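Side-chain contacts in 2-methyl-aconitate isomerase (Shewanella oneidensis, PDB 5K87), which catalyses the cis-trans isomerisation of 2-methyl-aconitate during propionate breakdown through the 2-methylcitrate cycle: residues Gly21-Gly26 with His319-Gly324; Leu112-Gly117 with Val179-Met184; Thr325-Ile330 with Gly360-Gly365. The protein carries 1 engineered substitution. One frame throughout, in Å; residues are numbered along the deposited sequence. Where two conformers were deposited one is given.

Contact 1: residues Gly21-Gly26 with His319-Gly324. With MLI (malonate ion), chain D.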
# COMPACT_ATOMS: atom_id res chain seq x y z
N GLY A 21 10.06 -1.66 9.73
CA GLY A 21 11.47 -1.88 10.01
C GLY A 21 12.25 -1.34 8.83
O GLY A 21 12.01 -1.75 7.70
N GLY A 22 13.17 -0.40 9.07
CA GLY A 22 13.86 0.24 7.97
C GLY A 22 12.86 0.82 6.99
O GLY A 22 11.90 1.50 7.39
N THR A 23 13.05 0.53 5.70
CA THR A 23 12.16 1.04 4.66
C THR A 23 11.09 0.03 4.23
O THR A 23 10.63 0.08 3.10
CB THR A 23 12.98 1.47 3.43
OG1 THR A 23 13.85 0.40 3.02
CG2 THR A 23 13.85 2.66 3.76
N SER A 24 10.69 -0.85 5.15
CA SER A 24 9.68 -1.88 4.86
C SER A 24 8.63 -1.96 5.95
O SER A 24 8.86 -1.51 7.08
CB SER A 24 10.35 -3.24 4.73
OG SER A 24 11.38 -3.18 3.76
N LYS A 25 7.48 -2.55 5.62
CA LYS A 25 6.43 -2.83 6.60
C LYS A 25 6.09 -4.30 6.55
O LYS A 25 6.00 -4.88 5.46
CB LYS A 25 5.16 -2.03 6.31
CG LYS A 25 5.33 -0.52 6.41
CD LYS A 25 3.98 0.21 6.40
CE LYS A 25 3.33 0.24 5.03
NZ LYS A 25 2.09 1.07 5.09
N GLY A 26 5.86 -4.90 7.71
CA GLY A 26 5.49 -6.29 7.75
C GLY A 26 4.59 -6.61 8.92
O GLY A 26 4.47 -5.84 9.88
N HIS A 319 13.38 -1.56 -6.83
CA HIS A 319 13.08 -1.31 -5.44
C HIS A 319 13.14 0.18 -5.13
O HIS A 319 13.98 0.91 -5.66
CB HIS A 319 14.08 -2.08 -4.58
CG HIS A 319 13.73 -2.14 -3.13
ND1 HIS A 319 14.06 -1.12 -2.25
CD2 HIS A 319 13.11 -3.09 -2.39
CE1 HIS A 319 13.65 -1.45 -1.04
NE2 HIS A 319 13.06 -2.63 -1.10
N HIS A 320 12.25 0.64 -4.25
CA HIS A 320 12.10 2.06 -3.98
C HIS A 320 13.28 2.65 -3.22
O HIS A 320 13.49 3.87 -3.23
CB HIS A 320 10.79 2.32 -3.22
CG HIS A 320 10.81 1.89 -1.79
ND1 HIS A 320 10.80 2.79 -0.75
CD2 HIS A 320 10.84 0.66 -1.22
CE1 HIS A 320 10.81 2.14 0.40
NE2 HIS A 320 10.84 0.84 0.14
N ALA A 321 14.05 1.80 -2.55
CA ALA A 321 15.19 2.26 -1.76
C ALA A 321 16.29 1.21 -1.92
O ALA A 321 16.81 1.04 -3.02
CB ALA A 321 14.79 2.48 -0.31
N MET A 322 16.63 0.49 -0.87
CA MET A 322 17.48 -0.70 -1.03
C MET A 322 17.09 -1.77 -0.03
O MET A 322 16.85 -1.49 1.16
CB MET A 322 18.97 -0.36 -0.91
CG MET A 322 19.90 -1.53 -1.25
SD MET A 322 19.63 -2.22 -2.90
CE MET A 322 19.95 -0.77 -3.90
N MET A 323 16.99 -3.01 -0.50
CA MET A 323 16.78 -4.13 0.41
C MET A 323 17.96 -4.22 1.38
O MET A 323 19.12 -4.02 0.99
CB MET A 323 16.65 -5.44 -0.38
CG MET A 323 15.51 -5.47 -1.38
SD MET A 323 15.98 -4.89 -3.03
CE MET A 323 16.91 -6.28 -3.65
N GLY A 324 17.68 -4.51 2.64
CA GLY A 324 18.74 -4.61 3.63
C GLY A 324 19.72 -5.73 3.32
O GLY A 324 20.94 -5.60 3.52
C1 MLI D . 13.84 -6.47 1.81
C2 MLI D . 15.04 -6.40 2.74
C3 MLI D . 13.05 -5.18 1.87
O6 MLI D . 15.88 -7.34 2.74
O7 MLI D . 15.17 -5.42 3.51
O8 MLI D . 11.90 -5.17 2.39
O9 MLI D . 13.56 -4.12 1.44
O HOH W 1 16.51 0.97 2.39
O HOH W 2 12.54 -1.61 1.77

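Contact 2: residues Leu112-Gly117 with Val179-Met184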
# COMPACT_ATOMS: atom_id res chain seq x y z
N LEU A 112 13.69 -5.45 8.03
CA LEU A 112 12.86 -5.80 9.18
C LEU A 112 13.67 -6.29 10.38
O LEU A 112 13.11 -6.47 11.46
CB LEU A 112 11.80 -6.83 8.80
CG LEU A 112 10.69 -6.30 7.88
CD1 LEU A 112 9.62 -7.38 7.72
CD2 LEU A 112 10.07 -5.00 8.40
N THR A 113 14.99 -6.46 10.23
CA THR A 113 15.80 -6.96 11.33
C THR A 113 15.72 -6.09 12.60
O THR A 113 15.64 -6.60 13.71
CB THR A 113 17.26 -7.18 10.87
OG1 THR A 113 17.30 -8.31 9.99
CG2 THR A 113 18.16 -7.44 12.05
N ALA A 114 15.74 -4.77 12.45
CA ALA A 114 15.58 -3.89 13.62
C ALA A 114 14.24 -4.11 14.32
O ALA A 114 14.14 -4.09 15.55
CB ALA A 114 15.72 -2.43 13.21
N ALA A 115 13.19 -4.31 13.52
CA ALA A 115 11.87 -4.58 14.07
C ALA A 115 11.82 -5.95 14.74
O ALA A 115 11.11 -6.12 15.74
CB ALA A 115 10.80 -4.45 12.99
N VAL A 116 12.56 -6.93 14.22
CA VAL A 116 12.66 -8.23 14.87
C VAL A 116 13.22 -8.09 16.28
O VAL A 116 12.69 -8.66 17.23
CB VAL A 116 13.55 -9.18 14.04
CG1 VAL A 116 13.96 -10.40 14.85
CG2 VAL A 116 12.82 -9.59 12.76
N GLY A 117 14.28 -7.30 16.42
CA GLY A 117 14.88 -7.09 17.73
C GLY A 117 13.90 -6.47 18.70
O GLY A 117 13.75 -6.93 19.83
N VAL A 179 18.74 1.99 15.44
CA VAL A 179 18.99 0.61 15.79
C VAL A 179 20.12 0.09 14.92
O VAL A 179 19.95 -0.11 13.71
CB VAL A 179 17.74 -0.26 15.60
CG1 VAL A 179 18.05 -1.71 15.97
CG2 VAL A 179 16.60 0.28 16.44
N GLN A 180 21.29 -0.10 15.52
CA GLN A 180 22.43 -0.63 14.78
C GLN A 180 22.29 -2.14 14.62
O GLN A 180 21.98 -2.87 15.58
CB GLN A 180 23.72 -0.23 15.49
CG GLN A 180 23.85 1.29 15.60
CD GLN A 180 25.10 1.75 16.31
OE1 GLN A 180 25.76 0.97 17.00
NE2 GLN A 180 25.42 3.03 16.15
N ILE A 181 22.53 -2.60 13.39
CA ILE A 181 22.41 -4.01 13.04
C ILE A 181 23.76 -4.56 12.59
O ILE A 181 24.53 -3.84 11.96
CB ILE A 181 21.41 -4.21 11.88
CG1 ILE A 181 20.10 -3.50 12.20
CG2 ILE A 181 21.18 -5.68 11.61
CD1 ILE A 181 19.41 -4.05 13.41
N GLU A 182 24.04 -5.82 12.90
CA GLU A 182 25.29 -6.44 12.47
C GLU A 182 25.04 -7.84 11.93
O GLU A 182 24.60 -8.73 12.67
CB GLU A 182 26.26 -6.56 13.64
CG GLU A 182 26.51 -5.25 14.35
CD GLU A 182 27.46 -5.40 15.52
OE1 GLU A 182 27.63 -4.42 16.26
OE2 GLU A 182 28.03 -6.50 15.67
N PHE A 183 25.36 -8.02 10.65
CA PHE A 183 25.19 -9.30 9.98
C PHE A 183 26.51 -10.04 10.10
O PHE A 183 27.48 -9.70 9.41
CB PHE A 183 24.84 -9.07 8.51
CG PHE A 183 23.52 -8.36 8.30
CD1 PHE A 183 23.40 -6.99 8.51
CD2 PHE A 183 22.40 -9.06 7.87
CE1 PHE A 183 22.19 -6.34 8.30
CE2 PHE A 183 21.19 -8.41 7.66
CZ PHE A 183 21.08 -7.06 7.87
N MET A 184 26.56 -11.03 10.99
CA MET A 184 27.80 -11.75 11.24
C MET A 184 28.09 -12.77 10.14
O MET A 184 27.18 -13.44 9.65
CB MET A 184 27.72 -12.48 12.58
CG MET A 184 27.39 -11.58 13.76
SD MET A 184 28.51 -10.19 13.98
CE MET A 184 30.07 -11.03 14.27

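Contact 3: residues Thr325-Ile330 with Gly360-Gly365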
# COMPACT_ATOMS: atom_id res chain seq x y z
N THR A 325 19.19 -6.85 2.82
CA THR A 325 20.05 -7.95 2.40
C THR A 325 20.98 -7.54 1.26
O THR A 325 22.18 -7.87 1.27
CB THR A 325 19.24 -9.15 1.94
OG1 THR A 325 18.29 -8.70 0.97
CG2 THR A 325 18.50 -9.78 3.13
N ALA A 326 20.44 -6.82 0.28
CA ALA A 326 21.24 -6.36 -0.83
C ALA A 326 22.27 -5.34 -0.35
O ALA A 326 23.37 -5.28 -0.90
CB ALA A 326 20.36 -5.77 -1.91
N ALA A 327 21.93 -4.54 0.66
CA ALA A 327 22.89 -3.61 1.23
C ALA A 327 24.09 -4.36 1.82
O ALA A 327 25.22 -3.90 1.69
CB ALA A 327 22.23 -2.71 2.28
N VAL A 328 23.84 -5.49 2.47
CA VAL A 328 24.91 -6.35 2.94
C VAL A 328 25.76 -6.86 1.76
O VAL A 328 26.99 -6.85 1.84
CB VAL A 328 24.38 -7.53 3.75
CG1 VAL A 328 25.48 -8.55 4.02
CG2 VAL A 328 23.76 -7.02 5.06
N ALA A 329 25.12 -7.28 0.68
CA ALA A 329 25.85 -7.74 -0.49
C ALA A 329 26.70 -6.62 -1.08
O ALA A 329 27.83 -6.86 -1.53
CB ALA A 329 24.88 -8.30 -1.54
N ILE A 330 26.17 -5.40 -1.11
CA ILE A 330 26.90 -4.23 -1.61
C ILE A 330 28.13 -3.96 -0.75
O ILE A 330 29.24 -3.80 -1.27
CB ILE A 330 26.00 -2.98 -1.65
CG1 ILE A 330 24.91 -3.14 -2.70
CG2 ILE A 330 26.84 -1.72 -1.96
CD1 ILE A 330 23.75 -2.18 -2.53
N GLY A 360 17.75 8.02 -1.71
CA GLY A 360 18.81 8.71 -1.01
C GLY A 360 20.01 7.82 -0.82
O GLY A 360 20.42 7.11 -1.74
N THR A 361 20.60 7.84 0.37
CA THR A 361 21.85 7.12 0.57
C THR A 361 21.76 6.14 1.73
O THR A 361 20.88 6.24 2.58
CB THR A 361 23.04 8.07 0.78
OG1 THR A 361 22.98 8.63 2.10
CG2 THR A 361 23.04 9.19 -0.24
N LEU A 362 22.69 5.19 1.76
CA LEU A 362 22.77 4.20 2.83
C LEU A 362 24.24 3.84 3.01
O LEU A 362 24.92 3.51 2.04
CB LEU A 362 21.95 2.95 2.46
CG LEU A 362 21.60 1.90 3.52
CD1 LEU A 362 20.43 1.06 3.02
CD2 LEU A 362 22.77 1.01 3.88
N ARG A 363 24.72 3.93 4.24
CA ARG A 363 26.09 3.55 4.57
C ARG A 363 26.12 2.15 5.15
O ARG A 363 25.39 1.83 6.10
CB ARG A 363 26.70 4.53 5.58
CG ARG A 363 28.15 4.24 5.90
CD ARG A 363 28.66 5.16 7.00
NE ARG A 363 30.11 5.05 7.18
CZ ARG A 363 30.70 4.14 7.96
NH1 ARG A 363 32.03 4.12 8.06
NH2 ARG A 363 29.98 3.26 8.62
N VAL A 364 26.98 1.30 4.59
CA VAL A 364 27.16 -0.05 5.08
C VAL A 364 28.65 -0.30 5.23
O VAL A 364 29.45 0.07 4.36
CB VAL A 364 26.50 -1.09 4.13
CG1 VAL A 364 26.97 -0.90 2.68
CG2 VAL A 364 26.76 -2.50 4.62
N GLY A 365 29.04 -0.90 6.35
CA GLY A 365 30.43 -1.24 6.57
C GLY A 365 30.60 -2.74 6.53
O GLY A 365 29.76 -3.47 7.05

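Contact 1: residues Gly21-Gly26 with His319-Gly324
Thr23, in the type II' turn from Gly21 to Ser24, faces the irregular loop 319-324, with its CA 7.2 Å from the CA of Ala321. The His320 ring meets this turn at its edge: NE2 gives Thr23 O a weak, bent hydrogen bond of 3.1 Å (134°), while the methyl of Ala321 covers one ring face over its centre. One water ties Thr23 OG1 to Met322 O of the loop; a second joins it to Ser24 OG and malonate O9. His319 swings CG anti to its backbone N (chi1 -168°), which leaves NE2 directed at the ligand and ND1 at its own loop. ND1 accepts the Ala321 N-H at 2.9 Å, and NE2 donates to malonate O9 at 3.0 Å. Ser24 OG donates a very short 2.5 Å bond to malonate O8, and Gly324 N, at the start of helix 324-334, donates to O7 at 2.8 Å. Replacing His319 by alanine would remove the imidazole and is likely to leave malonate O9 without that donor and the Ala321 N-H without its acceptor. Ser24, His319 and Gly324 are substrate-binding residues, so turn and loop together present N-H and O-H donors to a dicarboxylate, consistent with malonate occupying the substrate's place.

Contact 2: residues Leu112-Gly117 with Val179-Met184
Thr113 and Ile181 meet methyl to methyl, their side chains crossing obliquely, with Thr113 CG2 3.5 Å from Ile181 CG2. Both residues have a second conformer, so the closeness of this pair is doubtful. Ile181 CG2 and CD1, the latter folded back by a chi2 of -62°, come at the Thr113 methyl from the same side, with CD1 3.9 Å from Thr113 CG2. That bend also lays CD1 over the helix backbone, 3.8 Å from Ala114 CA. Next to it, Val179 turns CG1 anti to its own N (chi1 179°) and sets this methyl 3.7 Å from Ala114 CB. Thr113 thus touches Ile181, whereas Ala114 is shared between Ile181 and Val179, and the small methyl of Ala114 lets the branched chains come close to the helix. Thr113 OG1 is turned away to a weak hydrogen bond with Cys109 O. Ile150 of strand 148-157 packs against both Thr113 and Ile181. The axes of helix segment 113-117 and strand 179-184 pass 8.9 Å apart at 108°, nearly perpendicular. The buried, apolar interface is consistent with the diaminopimelate epimerase-like fold of its clan, in which strands curl round a central helix: strands 24-30, 75-81 and 374-391 also pack on this one.

Contact 3: residues Thr325-Ile330 with Gly360-Gly365
Ala327 and Val364 are brought together by van der Waals contact between a helix carbonyl and a branched side chain. Val364 presents both methyls to Ala327 O, with CG1 and CG2 each 3.6 Å from that oxygen, so the carbonyl sits against the fork of the valine. The fork owes this pose to its first torsion (chi1 52°), which tucks CG1 between the backbone N and the carbonyl carbon and leaves CG2 anti to N. The CA atoms of Ala327 and Val364, 6.8 Å apart, mark the nearest approach of the two backbones.

Apolar packing supplies the second element. Leu362, on the same strand face, has its CG anti to the backbone N (chi1 -166°) and brings the CD2 branch to 4.1 Å from Ala327 CB. Ala327 therefore meets Leu362 with its methyl and Val364 with its carbonyl oxygen. Met382 of strand 374-391 also packs on Ala327, and Phe355 of strand 352-357 on Leu362.

The hydrogen bonds belong to the helix and the strand's own sheet, not to the pair: Ile330 N donates to Ala326 O at 2.8 Å, while the backbones of Leu362 and Val364 pair with Phe355 and Val353. Near the start of the helix, Thr325 OG1 is hydrogen-bonded to malonate. The contact is thus held by shape and burial: a helix rests on a strand, mainly through Ala327, with no charged group engaged.

Overall arrangement
Contacts 1 and 3 have centres about 11 Å apart; contact 2 lies about 13 Å from each. Along the chain, contact 2 is nested inside the loop closed by contact 1, and contact 3 follows both. Leu112 packs on segment 21-26, Met322 on helix 324-334, and Phe183 on Val328, so all three touch one another. Strand 374-391 links them: it pairs antiparallel with strands 179-184 and 360-371, and Ser385 is backbone-bonded to Gly22. Contacts 2 and 3 each seat a helix, 113-122 or 324-334, against strands, and malonate is bound near the starts of both helices, where contact 1 closes the site, consistent with an active site between two domains.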